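Local coordinates for SusD superfamily protein (Bacteroides thetaiotaomicron VPI-5482, PDB 3HDX) that probably binds polysaccharides at the outer membrane, as a SusD homolog taking part in carbohydrate metabolism, at residues N83-F88 and A116-A121; Y283-K288 and T332-K337; S385-I390 and F417-R422; L54-V57 and N63-Y66. One frame throughout, in Å; residues are numbered along the deposited sequence. Where two conformers were deposited one is given.

Interaction 1. Residues N83-F88 and A116-A121; sequences NAASVF and ALRAFA
Arg118 reaches Ser86 through one bend in an otherwise stretched chain. CG stands trans to the backbone N (chi1 175°), and the chain turns at chi3 (69°), which swings the guanidinium to Ser86. Ser86 keeps OG beside its own backbone N, where it can meet the arginine. NH1 of Arg118 donates to OG of Ser86 at 2.9 Å. The bond is moderately bent, with an angle of 140° at the hydrogen. OG sits at the edge of the guanidinium, close to its plane. CD of Arg118 also passes OG of Ser86 at 3.9 Å.

Beside this polar pair the two helices come close. Ala85 points its methyl at the aliphatic root of Arg118, and the two CB atoms are 3.8 Å apart. The small alanine lets the backbones approach, with CA of Ala85 6.1 Å from CA of Arg118. This joins helices 76-91 and 104-129, in a part of the chain that belongs to a starch-binding outer-membrane family of the TPR clan.

Each polar group has a second partner. Ser86 OG bonds to Ile82 O, one turn back in its helix. NH2 of Arg118 forms a salt bridge with Glu162 of helix 152-169. With an alanine in place of Arg118, Glu162 would probably lose its buried countercharge and Ser86 OG its donor from the facing helix. The guanidinium thus links three helices: its charge is probably offset by Glu162, while the serine hydroxyl takes one of its N-H groups.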
loop_
_atom_site.group_PDB
_atom_site.type_symbol
_atom_site.label_atom_id
_atom_site.label_comp_id
_atom_site.label_asym_id
_atom_site.label_seq_id
_atom_site.Cartn_x
_atom_site.Cartn_y
_atom_site.Cartn_z
ATOM N N ASN A 83 -14.894 -11.243 -5.415
ATOM C CA ASN A 83 -16.005 -12.184 -5.402
ATOM C C ASN A 83 -16.531 -12.418 -3.966
ATOM O O ASN A 83 -17.754 -12.445 -3.723
ATOM C CB ASN A 83 -15.584 -13.494 -6.076
ATOM C CG ASN A 83 -16.753 -14.290 -6.583
ATOM O OD1 ASN A 83 -17.759 -13.717 -6.990
ATOM N ND2 ASN A 83 -16.600 -15.593 -6.626
ATOM N N ALA A 84 -15.625 -12.581 -3.004
ATOM C CA ALA A 84 -16.042 -12.771 -1.603
ATOM C C ALA A 84 -16.824 -11.543 -1.098
ATOM O O ALA A 84 -17.841 -11.673 -0.385
ATOM C CB ALA A 84 -14.841 -13.059 -0.709
ATOM N N ALA A 85 -16.357 -10.344 -1.465
ATOM C CA ALA A 85 -17.081 -9.101 -1.122
ATOM C C ALA A 85 -18.463 -9.062 -1.790
ATOM O O ALA A 85 -19.444 -8.763 -1.121
ATOM C CB ALA A 85 -16.238 -7.859 -1.519
ATOM N N SER A 86 -18.536 -9.411 -3.069
ATOM C CA SER A 86 -19.805 -9.409 -3.770
ATOM C C SER A 86 -20.815 -10.382 -3.129
ATOM O O SER A 86 -21.993 -10.032 -2.948
ATOM C CB SER A 86 -19.610 -9.794 -5.226
ATOM O OG SER A 86 -18.786 -8.832 -5.871
ATOM N N VAL A 87 -20.337 -11.579 -2.774
ATOM C CA VAL A 87 -21.202 -12.581 -2.102
ATOM C C VAL A 87 -21.687 -12.039 -0.754
ATOM O O VAL A 87 -22.891 -12.144 -0.414
ATOM C CB VAL A 87 -20.494 -13.963 -1.940
ATOM C CG1 VAL A 87 -21.359 -14.908 -1.073
ATOM C CG2 VAL A 87 -20.250 -14.594 -3.297
ATOM N N PHE A 88 -20.773 -11.438 0.019
ATOM C CA PHE A 88 -21.135 -10.888 1.313
ATOM C C PHE A 88 -22.258 -9.845 1.147
ATOM O O PHE A 88 -23.260 -9.872 1.869
ATOM C CB PHE A 88 -19.908 -10.270 2.014
ATOM C CG PHE A 88 -20.175 -9.831 3.427
ATOM C CD1 PHE A 88 -20.892 -8.676 3.709
ATOM C CD2 PHE A 88 -19.731 -10.612 4.500
ATOM C CE1 PHE A 88 -21.168 -8.331 5.011
ATOM C CE2 PHE A 88 -19.990 -10.253 5.775
ATOM C CZ PHE A 88 -20.726 -9.137 6.039
ATOM N N ALA A 116 -15.577 -1.307 0.479
ATOM C CA ALA A 116 -14.301 -0.585 0.424
ATOM C C ALA A 116 -13.132 -1.523 0.075
ATOM O O ALA A 116 -12.234 -1.130 -0.677
ATOM C CB ALA A 116 -14.045 0.165 1.758
ATOM N N LEU A 117 -13.139 -2.738 0.629
ATOM C CA LEU A 117 -12.096 -3.703 0.325
ATOM C C LEU A 117 -12.116 -4.094 -1.153
ATOM O O LEU A 117 -11.065 -4.240 -1.787
ATOM C CB LEU A 117 -12.182 -4.923 1.249
ATOM C CG LEU A 117 -11.807 -4.702 2.717
ATOM C CD1 LEU A 117 -12.308 -5.867 3.603
ATOM C CD2 LEU A 117 -10.298 -4.561 2.887
ATOM N N ARG A 118 -13.308 -4.296 -1.695
ATOM C CA ARG A 118 -13.440 -4.591 -3.126
ATOM C C ARG A 118 -12.876 -3.438 -3.976
ATOM O O ARG A 118 -12.162 -3.682 -4.962
ATOM C CB ARG A 118 -14.887 -4.908 -3.483
ATOM C CG ARG A 118 -15.139 -5.102 -4.967
ATOM C CD ARG A 118 -16.527 -5.672 -5.228
ATOM N NE ARG A 118 -17.557 -4.674 -4.910
ATOM C CZ ARG A 118 -18.864 -4.820 -5.123
ATOM N NH1 ARG A 118 -19.359 -5.989 -5.558
ATOM N NH2 ARG A 118 -19.694 -3.817 -4.844
ATOM N N ALA A 119 -13.248 -2.192 -3.607
ATOM C CA ALA A 119 -12.784 -1.013 -4.319
ATOM C C ALA A 119 -11.261 -0.874 -4.232
ATOM O O ALA A 119 -10.598 -0.538 -5.233
ATOM C CB ALA A 119 -13.492 0.262 -3.807
ATOM N N PHE A 120 -10.712 -1.145 -3.046
ATOM C CA PHE A 120 -9.243 -1.154 -2.854
ATOM C C PHE A 120 -8.579 -2.191 -3.754
ATOM O O PHE A 120 -7.557 -1.888 -4.398
ATOM C CB PHE A 120 -8.905 -1.381 -1.374
ATOM C CG PHE A 120 -7.449 -1.546 -1.095
ATOM C CD1 PHE A 120 -6.597 -0.457 -1.128
ATOM C CD2 PHE A 120 -6.929 -2.802 -0.812
ATOM C CE1 PHE A 120 -5.229 -0.629 -0.849
ATOM C CE2 PHE A 120 -5.572 -2.974 -0.548
ATOM C CZ PHE A 120 -4.727 -1.891 -0.559
ATOM N N ALA A 121 -9.141 -3.402 -3.787
ATOM C CA ALA A 121 -8.590 -4.455 -4.635
ATOM C C ALA A 121 -8.551 -4.011 -6.089
ATOM O O ALA A 121 -7.528 -4.200 -6.774
ATOM C CB ALA A 121 -9.399 -5.788 -4.462
#

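Interaction 2. Residues Y283-K288 and T332-K337; sequences YPLVQK and TPVFSK
The apolar contact is between Leu285 and Val334. CD1 of Leu285 lies 4.1 Å from CG1 of Val334, and the two side chains run past one another in opposing senses. The second branch of the leucine goes to the next inward-facing residue: CD2 of Leu285 meets CB of Ser336 at 4.0 Å. Val334 holds CG1 trans to its backbone N (chi1 173°), which leaves CG2 for the other end of the loop. There CG2 of Val334 lies 4.3 Å from the carbonyl O of Tyr283.

No hydrogen bond crosses between residues 283-288 and 332-337. Polar bonds fix each side separately. Tyr283 N donates to Lys288 O at 2.7 Å and closes the loop on itself. Tyr283 O takes a bond from Asn327 ND2.

Within the loop the proline lies on the tyrosine ring. The peptide between Tyr283 and Pro284 is cis, and Pro284 CB lies 3.8 Å above the centre of the tyrosine ring.

Val334 and Ser336 bond through their backbones to Gln326 and Tyr324. Strands 325-326 and 334-335 therefore form a short beta hairpin, and the loop after helix 276-280 packs its leucine on one side of it.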
loop_
_atom_site.group_PDB
_atom_site.type_symbol
_atom_site.label_atom_id
_atom_site.label_comp_id
_atom_site.label_asym_id
_atom_site.label_seq_id
_atom_site.Cartn_x
_atom_site.Cartn_y
_atom_site.Cartn_z
ATOM N N TYR A 283 21.520 -12.509 9.247
ATOM C CA TYR A 283 22.253 -12.529 10.506
ATOM C C TYR A 283 22.756 -11.121 10.865
ATOM O O TYR A 283 23.271 -10.440 9.986
ATOM C CB TYR A 283 23.419 -13.528 10.381
ATOM C CG TYR A 283 24.113 -13.717 11.688
ATOM C CD1 TYR A 283 23.599 -14.601 12.621
ATOM C CD2 TYR A 283 25.223 -12.930 12.042
ATOM C CE1 TYR A 283 24.188 -14.728 13.887
ATOM C CE2 TYR A 283 25.827 -13.050 13.317
ATOM C CZ TYR A 283 25.305 -13.962 14.220
ATOM O OH TYR A 283 25.877 -14.081 15.482
ATOM N N PRO A 284 22.663 -10.699 12.143
ATOM C CA PRO A 284 22.221 -11.425 13.331
ATOM C C PRO A 284 20.740 -11.409 13.663
ATOM O O PRO A 284 20.357 -12.031 14.662
ATOM C CB PRO A 284 23.009 -10.704 14.434
ATOM C CG PRO A 284 22.997 -9.350 14.023
ATOM C CD PRO A 284 23.219 -9.391 12.540
ATOM N N LEU A 285 19.898 -10.771 12.831
ATOM C CA LEU A 285 18.481 -10.656 13.138
ATOM C C LEU A 285 17.752 -11.995 13.011
ATOM O O LEU A 285 16.824 -12.255 13.761
ATOM C CB LEU A 285 17.792 -9.565 12.285
ATOM C CG LEU A 285 18.270 -8.128 12.521
ATOM C CD1 LEU A 285 19.449 -7.730 11.590
ATOM C CD2 LEU A 285 17.185 -7.124 12.307
ATOM N N VAL A 286 18.187 -12.794 12.028
ATOM C CA VAL A 286 17.704 -14.140 11.782
ATOM C C VAL A 286 18.916 -15.031 11.425
ATOM O O VAL A 286 20.003 -14.518 11.136
ATOM C CB VAL A 286 16.655 -14.150 10.641
ATOM C CG1 VAL A 286 15.399 -13.342 11.038
ATOM C CG2 VAL A 286 17.261 -13.705 9.306
ATOM N N GLN A 287 18.740 -16.342 11.428
ATOM C CA GLN A 287 19.862 -17.251 11.142
ATOM C C GLN A 287 20.241 -17.417 9.635
ATOM O O GLN A 287 21.082 -18.243 9.317
ATOM C CB GLN A 287 19.659 -18.580 11.885
ATOM C CG GLN A 287 19.705 -18.458 13.439
ATOM C CD GLN A 287 21.033 -17.922 13.996
ATOM O OE1 GLN A 287 22.066 -18.593 13.949
ATOM N NE2 GLN A 287 20.997 -16.718 14.542
ATOM N N LYS A 288 19.593 -16.688 8.720
ATOM C CA LYS A 288 19.990 -16.613 7.300
ATOM C C LYS A 288 21.302 -15.817 7.119
ATOM O O LYS A 288 21.425 -14.700 7.622
ATOM C CB LYS A 288 18.807 -15.989 6.545
ATOM C CG LYS A 288 18.872 -16.057 5.082
ATOM C CD LYS A 288 17.566 -15.539 4.501
ATOM C CE LYS A 288 17.518 -15.745 3.034
ATOM N NZ LYS A 288 18.603 -15.025 2.375
ATOM N N THR A 332 27.405 -6.227 2.525
ATOM C CA THR A 332 25.961 -6.240 2.246
ATOM C C THR A 332 25.199 -5.926 3.546
ATOM O O THR A 332 24.696 -6.839 4.237
ATOM C CB THR A 332 25.476 -7.535 1.587
ATOM O OG1 THR A 332 25.438 -8.594 2.531
ATOM C CG2 THR A 332 26.433 -7.900 0.424
ATOM N N PRO A 333 25.096 -4.624 3.879
ATOM C CA PRO A 333 24.340 -4.246 5.066
ATOM C C PRO A 333 22.872 -4.672 4.945
ATOM O O PRO A 333 22.324 -4.708 3.854
ATOM C CB PRO A 333 24.454 -2.716 5.114
ATOM C CG PRO A 333 25.156 -2.299 3.924
ATOM C CD PRO A 333 25.511 -3.445 3.091
ATOM N N VAL A 334 22.262 -4.935 6.088
ATOM C CA VAL A 334 20.905 -5.449 6.178
ATOM C C VAL A 334 19.921 -4.298 6.361
ATOM O O VAL A 334 20.034 -3.530 7.327
ATOM C CB VAL A 334 20.765 -6.426 7.345
ATOM C CG1 VAL A 334 19.305 -6.844 7.568
ATOM C CG2 VAL A 334 21.654 -7.693 7.103
ATOM N N PHE A 335 18.928 -4.217 5.470
ATOM C CA PHE A 335 17.841 -3.254 5.613
ATOM C C PHE A 335 16.925 -3.819 6.720
ATOM O O PHE A 335 16.118 -4.750 6.510
ATOM C CB PHE A 335 17.123 -3.077 4.288
ATOM C CG PHE A 335 16.008 -2.096 4.336
ATOM C CD1 PHE A 335 16.309 -0.749 4.313
ATOM C CD2 PHE A 335 14.671 -2.494 4.422
ATOM C CE1 PHE A 335 15.335 0.214 4.356
ATOM C CE2 PHE A 335 13.651 -1.512 4.464
ATOM C CZ PHE A 335 14.000 -0.170 4.402
ATOM N N SER A 336 17.087 -3.233 7.900
ATOM C CA SER A 336 16.465 -3.705 9.121
ATOM C C SER A 336 15.307 -2.842 9.612
ATOM O O SER A 336 14.795 -3.066 10.708
ATOM C CB SER A 336 17.566 -3.794 10.195
ATOM O OG SER A 336 18.170 -2.530 10.390
ATOM N N LYS A 337 14.860 -1.877 8.797
ATOM C CA LYS A 337 13.760 -0.987 9.174
ATOM C C LYS A 337 12.560 -1.755 9.744
ATOM O O LYS A 337 11.995 -1.368 10.756
ATOM C CB LYS A 337 13.319 -0.178 7.958
ATOM C CG LYS A 337 12.159 0.742 8.178
ATOM C CD LYS A 337 11.690 1.338 6.881
ATOM C CE LYS A 337 10.457 2.221 7.081
ATOM N NZ LYS A 337 10.072 3.025 5.848
#

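Interaction 3. Residues S385-I390 and F417-R422; sequences SYLNMI and FEERRR. With EDO (1,2-ethanediol), chain E.
The carboxylate of Glu419 has Ile390 beside one oxygen and Arg422 at the other. CG2 of Ile390 touches OE2 of Glu419 at 3.6 Å, and the same oxygen is salt-bridged to Arg311. OE1 of Glu419 lies at the edge of the Arg422 guanidinium, in its plane, and accepts NH2 of Arg422 at 2.8 Å. The donor comes on the anti side of OE1, 30° out of the carboxylate plane. The carbonyl O of Glu418 sits 3.6 Å above one face of the Arg422 guanidinium. Glu418 also meets Arg421 edge-on: NH1 of Arg421 gives a fairly straight bond (162°) to OE1 of Glu418 at 2.9 Å, on the syn lone pair. O1 of a 1,2-ethanediol, probably from the crystallisation liquor, lies over one face of the Arg421 guanidinium. This O1 donates to OE2 of Glu418 at 2.7 Å, and Arg430 also binds the diol.

Leu387, Ile390 and Glu419 pack helix 380-391 against helix 409-423, in the helical part that belongs to the SusD family, of the TPR clan. Glu419 has CG trans to its backbone N (chi1 -165°), which sends its methylenes to the facing helix. CD1 of Leu387 meets CB of Glu419 at 3.7 Å.

A leucine at Glu418 would probably leave NH1 of Arg421 without its carboxylate mate, with Asp45 still paired to NH2.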
loop_
_atom_site.group_PDB
_atom_site.type_symbol
_atom_site.label_atom_id
_atom_site.label_comp_id
_atom_site.label_asym_id
_atom_site.label_seq_id
_atom_site.Cartn_x
_atom_site.Cartn_y
_atom_site.Cartn_z
ATOM N N SER A 385 5.243 23.659 3.423
ATOM C CA SER A 385 4.924 23.428 4.843
ATOM C C SER A 385 4.680 21.940 5.134
ATOM O O SER A 385 5.136 21.443 6.136
ATOM C CB SER A 385 3.737 24.255 5.327
ATOM O OG SER A 385 2.552 23.836 4.716
ATOM N N TYR A 386 4.040 21.228 4.212
ATOM C CA TYR A 386 3.756 19.787 4.387
ATOM C C TYR A 386 5.042 18.946 4.285
ATOM O O TYR A 386 5.243 18.030 5.060
ATOM C CB TYR A 386 2.656 19.335 3.424
ATOM C CG TYR A 386 1.390 20.104 3.740
ATOM C CD1 TYR A 386 0.701 19.863 4.913
ATOM C CD2 TYR A 386 0.912 21.087 2.874
ATOM C CE1 TYR A 386 -0.465 20.614 5.255
ATOM C CE2 TYR A 386 -0.212 21.817 3.175
ATOM C CZ TYR A 386 -0.901 21.583 4.366
ATOM O OH TYR A 386 -2.008 22.375 4.627
ATOM N N LEU A 387 5.885 19.265 3.320
ATOM C CA LEU A 387 7.204 18.637 3.201
ATOM C C LEU A 387 7.984 18.813 4.506
ATOM O O LEU A 387 8.562 17.850 5.029
ATOM C CB LEU A 387 7.997 19.258 2.045
ATOM C CG LEU A 387 9.413 18.698 1.832
ATOM C CD1 LEU A 387 9.429 17.154 1.665
ATOM C CD2 LEU A 387 10.133 19.386 0.669
ATOM N N ASN A 388 8.005 20.046 5.026
ATOM C CA ASN A 388 8.723 20.325 6.266
ATOM C C ASN A 388 8.241 19.540 7.478
ATOM O O ASN A 388 9.047 19.221 8.350
ATOM C CB ASN A 388 8.773 21.834 6.577
ATOM C CG ASN A 388 9.788 22.578 5.730
ATOM O OD1 ASN A 388 10.786 21.990 5.279
ATOM N ND2 ASN A 388 9.569 23.872 5.530
HETATM N N MSE A 389 6.941 19.231 7.533
HETATM C CA MSE A 389 6.405 18.423 8.626
HETATM C C MSE A 389 7.116 17.086 8.747
HETATM O O MSE A 389 7.415 16.606 9.866
HETATM C CB MSE A 389 4.906 18.199 8.502
HETATM C CG MSE A 389 4.094 19.410 8.695
HETATM SE SE MSE A 389 2.212 19.070 8.472
HETATM C CE MSE A 389 1.684 20.940 8.406
ATOM N N ILE A 390 7.383 16.472 7.597
ATOM C CA ILE A 390 8.068 15.189 7.565
ATOM C C ILE A 390 9.565 15.389 7.856
ATOM O O ILE A 390 10.131 14.694 8.720
ATOM C CB ILE A 390 7.852 14.491 6.218
ATOM C CG1 ILE A 390 6.301 14.413 5.880
ATOM C CG2 ILE A 390 8.681 13.174 6.231
ATOM C CD1 ILE A 390 5.371 13.988 6.929
ATOM N N PHE A 417 9.444 13.792 -3.978
ATOM C CA PHE A 417 9.652 12.364 -4.295
ATOM C C PHE A 417 10.896 11.749 -3.633
ATOM O O PHE A 417 10.850 10.593 -3.258
ATOM C CB PHE A 417 9.566 12.107 -5.785
ATOM C CG PHE A 417 8.162 12.089 -6.257
ATOM C CD1 PHE A 417 7.366 10.967 -6.020
ATOM C CD2 PHE A 417 7.585 13.185 -6.890
ATOM C CE1 PHE A 417 6.036 10.935 -6.442
ATOM C CE2 PHE A 417 6.280 13.142 -7.294
ATOM C CZ PHE A 417 5.493 12.041 -7.060
ATOM N N GLU A 418 11.970 12.524 -3.427
ATOM C CA GLU A 418 13.123 11.997 -2.685
ATOM C C GLU A 418 12.761 11.797 -1.218
ATOM O O GLU A 418 13.248 10.871 -0.595
ATOM C CB GLU A 418 14.341 12.921 -2.797
ATOM C CG GLU A 418 14.886 13.005 -4.199
ATOM C CD GLU A 418 15.230 11.656 -4.831
ATOM O OE1 GLU A 418 15.856 10.838 -4.160
ATOM O OE2 GLU A 418 14.863 11.439 -6.021
ATOM N N GLU A 419 11.933 12.690 -0.665
ATOM C CA GLU A 419 11.478 12.508 0.722
ATOM C C GLU A 419 10.611 11.243 0.847
ATOM O O GLU A 419 10.721 10.479 1.823
ATOM C CB GLU A 419 10.793 13.754 1.282
ATOM C CG GLU A 419 10.651 13.703 2.834
ATOM C CD GLU A 419 11.969 13.708 3.590
ATOM O OE1 GLU A 419 13.000 14.197 3.073
ATOM O OE2 GLU A 419 11.956 13.260 4.752
ATOM N N ARG A 420 9.704 11.032 -0.104
ATOM C CA ARG A 420 8.943 9.780 -0.121
ATOM C C ARG A 420 9.876 8.550 -0.231
ATOM O O ARG A 420 9.640 7.499 0.375
ATOM C CB ARG A 420 7.957 9.781 -1.292
ATOM C CG ARG A 420 6.843 10.776 -1.151
ATOM C CD ARG A 420 5.795 10.715 -2.278
ATOM N NE ARG A 420 5.065 9.433 -2.307
ATOM C CZ ARG A 420 4.002 9.134 -1.571
ATOM N NH1 ARG A 420 3.381 10.043 -0.801
ATOM N NH2 ARG A 420 3.492 7.920 -1.661
ATOM N N ARG A 421 10.892 8.680 -1.080
ATOM C CA ARG A 421 11.867 7.607 -1.313
ATOM C C ARG A 421 12.503 7.206 0.017
ATOM O O ARG A 421 12.657 6.034 0.284
ATOM C CB ARG A 421 12.922 8.077 -2.282
ATOM C CG ARG A 421 13.946 7.052 -2.762
ATOM C CD ARG A 421 14.898 7.756 -3.698
ATOM N NE ARG A 421 15.775 6.835 -4.446
ATOM C CZ ARG A 421 16.709 7.235 -5.294
ATOM N NH1 ARG A 421 16.923 8.524 -5.530
ATOM N NH2 ARG A 421 17.413 6.322 -5.974
ATOM N N ARG A 422 12.886 8.206 0.804
ATOM C CA ARG A 422 13.438 7.973 2.119
ATOM C C ARG A 422 12.420 7.470 3.153
ATOM O O ARG A 422 12.640 6.467 3.832
ATOM C CB ARG A 422 14.141 9.242 2.630
ATOM C CG ARG A 422 15.374 9.598 1.852
ATOM C CD ARG A 422 16.113 10.748 2.451
ATOM N NE ARG A 422 15.442 12.010 2.192
ATOM C CZ ARG A 422 15.695 12.853 1.187
ATOM N NH1 ARG A 422 16.634 12.609 0.289
ATOM N NH2 ARG A 422 14.995 13.972 1.101
HETATM C C1 EDO E . 14.167 9.814 -8.879
HETATM O O1 EDO E . 13.966 9.380 -7.520
HETATM C C2 EDO E . 15.513 9.361 -9.385
HETATM O O2 EDO E . 15.540 7.932 -9.365
#

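Interaction 4. Residues L54-V57 and N63-Y66; sequences LQAV and NKPY
Ala56 presents its methyl to two side chains of the loop that follows its helix, Lys64 and Tyr66. All three residues point their CB atoms toward the opposite segment. The tyrosine ring meets the alanine obliquely along one side. CB of Ala56 is 4.0 Å from CE2 of Tyr66, and equally far from CD2 of that ring. The ring gets there because CG of Tyr66 stands beside its own backbone N (chi1 -62°), which turns the ring back to helix 52-58. Ser52 and Asp53 of the same helix also touch it.

Lys64 comes from further back in the loop. Its chain is extended beyond CG and runs alongside the methyl and the ring. CD of Lys64 reaches CB of Ala56 at 4.2 Å. The root of the lysine packs on the tyrosine too, with CB of Lys64 3.6 Å from CE2 of Tyr66. The contact with Ala56 is made by methylenes, not by the amino group. No hydrogen bond joins the two segments.

The loop backbone sets this pairing. Pro65 is the centre of an inverse gamma turn, in which Tyr66 N donates to Lys64 O at 2.9 Å. The tight turn brings Lys64 and Tyr66 to the same methyl, with Pro65 turned elsewhere. The contact is small, 86 Å² in all. Ala56 is itself buried, and Leu69 of the next helix also packs on it. Tyr66 takes the N-cap position of helix 67-73. Two consecutive helices, 52-58 and 67-73, are joined by a loop that folds back on the first, with the inverse gamma turn just before the N-cap.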
loop_
_atom_site.group_PDB
_atom_site.type_symbol
_atom_site.label_atom_id
_atom_site.label_comp_id
_atom_site.label_asym_id
_atom_site.label_seq_id
_atom_site.Cartn_x
_atom_site.Cartn_y
_atom_site.Cartn_z
ATOM N N LEU A 54 14.378 -12.341 -8.808
ATOM C CA LEU A 54 14.248 -11.000 -8.163
ATOM C C LEU A 54 14.951 -9.945 -9.011
ATOM O O LEU A 54 14.438 -8.854 -9.188
ATOM C CB LEU A 54 14.818 -11.048 -6.750
ATOM C CG LEU A 54 14.165 -11.971 -5.720
ATOM C CD1 LEU A 54 14.861 -11.875 -4.361
ATOM C CD2 LEU A 54 12.664 -11.671 -5.546
ATOM N N GLN A 55 16.101 -10.293 -9.609
ATOM C CA GLN A 55 16.814 -9.336 -10.437
ATOM C C GLN A 55 15.954 -8.955 -11.668
ATOM O O GLN A 55 15.995 -7.786 -12.133
ATOM C CB GLN A 55 18.205 -9.877 -10.863
ATOM C CG GLN A 55 19.035 -8.832 -11.583
ATOM C CD GLN A 55 19.344 -7.664 -10.677
ATOM O OE1 GLN A 55 20.156 -7.776 -9.755
ATOM N NE2 GLN A 55 18.635 -6.538 -10.896
ATOM N N ALA A 56 15.218 -9.944 -12.226
ATOM C CA ALA A 56 14.337 -9.667 -13.376
ATOM C C ALA A 56 13.237 -8.654 -13.007
ATOM O O ALA A 56 12.954 -7.738 -13.769
ATOM C CB ALA A 56 13.748 -10.935 -13.963
ATOM N N VAL A 57 12.666 -8.801 -11.807
ATOM C CA VAL A 57 11.685 -7.807 -11.339
ATOM C C VAL A 57 12.345 -6.419 -11.266
ATOM O O VAL A 57 11.822 -5.417 -11.781
ATOM C CB VAL A 57 11.105 -8.172 -9.974
ATOM C CG1 VAL A 57 10.153 -7.067 -9.470
ATOM C CG2 VAL A 57 10.419 -9.574 -10.017
ATOM N N ASN A 63 8.900 -10.517 -18.603
ATOM C CA ASN A 63 8.659 -11.662 -19.515
ATOM C C ASN A 63 9.713 -12.752 -19.418
ATOM O O ASN A 63 9.623 -13.783 -20.145
ATOM C CB ASN A 63 8.546 -11.204 -20.974
ATOM C CG ASN A 63 7.145 -11.073 -21.419
ATOM O OD1 ASN A 63 6.202 -11.350 -20.670
ATOM N ND2 ASN A 63 6.982 -10.644 -22.656
ATOM N N LYS A 64 10.692 -12.608 -18.520
ATOM C CA LYS A 64 11.704 -13.660 -18.351
ATOM C C LYS A 64 11.061 -14.918 -17.768
ATOM O O LYS A 64 10.082 -14.828 -17.020
ATOM C CB LYS A 64 12.936 -13.167 -17.570
ATOM C CG LYS A 64 13.830 -12.257 -18.436
ATOM C CD LYS A 64 15.133 -11.939 -17.750
ATOM C CE LYS A 64 16.114 -11.251 -18.698
ATOM N NZ LYS A 64 17.378 -10.717 -18.048
ATOM N N PRO A 65 11.592 -16.109 -18.130
ATOM C CA PRO A 65 10.959 -17.389 -17.747
ATOM C C PRO A 65 11.202 -17.849 -16.302
ATOM O O PRO A 65 11.870 -18.887 -16.057
ATOM C CB PRO A 65 11.585 -18.377 -18.775
ATOM C CG PRO A 65 12.994 -17.889 -18.893
ATOM C CD PRO A 65 12.826 -16.345 -18.926
ATOM N N TYR A 66 10.696 -17.063 -15.340
ATOM C CA TYR A 66 10.822 -17.359 -13.918
ATOM C C TYR A 66 9.447 -17.578 -13.341
ATOM O O TYR A 66 8.527 -16.785 -13.588
ATOM C CB TYR A 66 11.584 -16.254 -13.155
ATOM C CG TYR A 66 12.991 -16.077 -13.634
ATOM C CD1 TYR A 66 13.961 -17.071 -13.399
ATOM C CD2 TYR A 66 13.368 -14.947 -14.347
ATOM C CE1 TYR A 66 15.255 -16.908 -13.863
ATOM C CE2 TYR A 66 14.679 -14.774 -14.800
ATOM C CZ TYR A 66 15.604 -15.758 -14.571
ATOM O OH TYR A 66 16.888 -15.585 -15.034
#

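How the interactions relate
Interactions 1 and 3 are buried helix-to-helix contacts on opposite sides of the chain's centre. In both, an arginine is paired with a glutamate, but in interaction 1 that glutamate comes from a third helix. Only interaction 1 has a hydrogen bond across its segments. In interaction 3 the salt bridges between its own residues run along one helix, and the crossing contacts are carbon-rich. Interactions 2 and 4 are partly buried and involve loops. Their crossing contacts are mainly apolar, and polar bonds shape each loop from within. No two interactions hold the same helix or strand. Interactions 2 and 3 approach most closely, about 5 Å between nearest atoms, yet do not touch.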